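PDB 3UQZ: DNA processing protein DprA from Streptococcus pneumoniae, which binds single-stranded DNA cooperatively, shields it from nucleases and helps load the RecA recombinase onto it during natural transformation. Local coordinates for residues Val109-Ser114 and Leu136-Gly141. Numbering follows the deposited sequence.
Sequences VAVVGS and LVIVSG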
loop_
_atom_site.group_PDB
_atom_site.type_symbol
_atom_site.label_atom_id
_atom_site.label_comp_id
_atom_site.label_asym_id
_atom_site.label_seq_id
_atom_site.Cartn_x
_atom_site.Cartn_y
_atom_site.Cartn_z
ATOM N N VAL A 109 -2.718 -19.678 8.391
ATOM C CA VAL A 109 -2.237 -18.344 8.043
ATOM C C VAL A 109 -1.470 -17.779 9.235
ATOM O O VAL A 109 -1.913 -17.904 10.380
ATOM C CB VAL A 109 -3.336 -17.378 7.474
ATOM C CG1 VAL A 109 -4.339 -16.922 8.542
ATOM C CG2 VAL A 109 -2.716 -16.180 6.757
ATOM N N ALA A 110 -0.285 -17.219 8.968
ATOM C CA ALA A 110 0.526 -16.601 10.006
ATOM C C ALA A 110 0.093 -15.127 10.207
ATOM O O ALA A 110 -0.423 -14.501 9.284
ATOM C CB ALA A 110 1.991 -16.670 9.628
ATOM N N VAL A 111 0.233 -14.616 11.437
ATOM C CA VAL A 111 -0.090 -13.235 11.804
ATOM C C VAL A 111 1.064 -12.714 12.658
ATOM O O VAL A 111 1.359 -13.272 13.719
ATOM C CB VAL A 111 -1.474 -13.027 12.485
ATOM C CG1 VAL A 111 -1.759 -11.539 12.690
ATOM C CG2 VAL A 111 -2.604 -13.670 11.687
ATOM N N VAL A 112 1.763 -11.692 12.150
ATOM C CA VAL A 112 2.933 -11.108 12.826
ATOM C C VAL A 112 2.796 -9.593 12.953
ATOM O O VAL A 112 2.058 -8.976 12.184
ATOM C CB VAL A 112 4.316 -11.544 12.217
ATOM C CG1 VAL A 112 4.533 -13.045 12.328
ATOM C CG2 VAL A 112 4.492 -11.087 10.782
ATOM N N GLY A 113 3.510 -9.019 13.911
ATOM C CA GLY A 113 3.502 -7.580 14.134
ATOM C C GLY A 113 4.105 -7.108 15.435
ATOM O O GLY A 113 4.569 -7.903 16.250
ATOM N N SER A 114 4.064 -5.790 15.634
ATOM C CA SER A 114 4.619 -5.047 16.768
ATOM C C SER A 114 4.277 -5.617 18.131
ATOM O O SER A 114 3.113 -5.912 18.402
ATOM C CB SER A 114 4.189 -3.584 16.701
ATOM O OG SER A 114 5.041 -2.738 17.456
ATOM N N LEU A 136 -9.410 -20.294 8.136
ATOM C CA LEU A 136 -7.985 -20.548 8.370
ATOM C C LEU A 136 -7.627 -20.621 9.835
ATOM O O LEU A 136 -8.196 -19.902 10.652
ATOM C CB LEU A 136 -7.125 -19.443 7.708
ATOM C CG LEU A 136 -7.300 -19.220 6.211
ATOM C CD1 LEU A 136 -6.760 -17.865 5.784
ATOM C CD2 LEU A 136 -6.693 -20.336 5.430
ATOM N N VAL A 137 -6.638 -21.453 10.158
ATOM C CA VAL A 137 -6.083 -21.583 11.508
ATOM C C VAL A 137 -5.092 -20.416 11.661
ATOM O O VAL A 137 -4.229 -20.209 10.790
ATOM C CB VAL A 137 -5.388 -22.963 11.735
ATOM C CG1 VAL A 137 -4.697 -23.027 13.095
ATOM C CG2 VAL A 137 -6.379 -24.097 11.595
ATOM N N ILE A 138 -5.244 -19.646 12.746
ATOM C CA ILE A 138 -4.385 -18.494 13.014
ATOM C C ILE A 138 -3.112 -18.951 13.719
ATOM O O ILE A 138 -3.161 -19.403 14.879
ATOM C CB ILE A 138 -5.147 -17.363 13.776
ATOM C CG1 ILE A 138 -6.458 -16.909 13.052
ATOM C CG2 ILE A 138 -4.237 -16.179 14.149
ATOM C CD1 ILE A 138 -6.385 -16.553 11.570
ATOM N N VAL A 139 -1.973 -18.850 13.007
ATOM C CA VAL A 139 -0.681 -19.232 13.566
ATOM C C VAL A 139 0.071 -17.978 13.999
ATOM O O VAL A 139 0.265 -17.075 13.185
ATOM C CB VAL A 139 0.152 -20.126 12.618
ATOM C CG1 VAL A 139 1.422 -20.610 13.317
ATOM C CG2 VAL A 139 -0.665 -21.312 12.113
ATOM N N SER A 140 0.456 -17.905 15.283
ATOM C CA SER A 140 1.208 -16.777 15.832
ATOM C C SER A 140 2.104 -17.220 16.994
ATOM O O SER A 140 2.073 -18.388 17.360
ATOM C CB SER A 140 0.280 -15.631 16.217
ATOM O OG SER A 140 0.996 -14.408 16.193
ATOM N N GLY A 141 2.903 -16.307 17.542
ATOM C CA GLY A 141 3.891 -16.628 18.566
ATOM C C GLY A 141 3.667 -16.241 20.007
ATOM O O GLY A 141 4.616 -16.246 20.796
#
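Val109 to Val111 and Val137 to Ser140 meet as neighbouring parallel strands in the Rossmann-like sheet of DprA. Val109 is gripped through both backbone polar groups: its N donates to Val137 O at 2.9 Å, and its O accepts from Val139 N at 2.8 Å. Val111 N then reaches Val139 O at 3.0 Å, a more bent bond (144° at the hydrogen), and Ala110 CA adds a CH...O contact to the same oxygen. Helix 119-130 links the strands, completing a beta-alpha-beta unit. At the C-terminal end a side chain continues the ladder: Ser140 OG, turned anti to its own backbone N (chi1 -155°), donates to Val111 O at 2.7 Å, taking the place of Gly141 N, the next donor in the ladder, which makes a weak hydrogen bond to Asp147 OD2 instead. On the face carrying Val109 and Ile138, branched aliphatic side chains suit the extended backbone and the buried setting. Val109 CG1 packs 3.7 Å from Ile138 CD1, the two side chains lying side by side, and the Leu136 side chain crosses that of Val109 at about a right angle, its CD1 3.8 Å from Val109 CG1. Val111 CG2 meets Ile138 CG2 at 3.9 Å, and Ala150 and Ala154 of helix 146-157 cover Val111 and Ile138. On the opposite face Ala110 and Val139 are paired, the small methyl of Ala110 packing on Val219 and Val139 on Ile162 of the flanking strands.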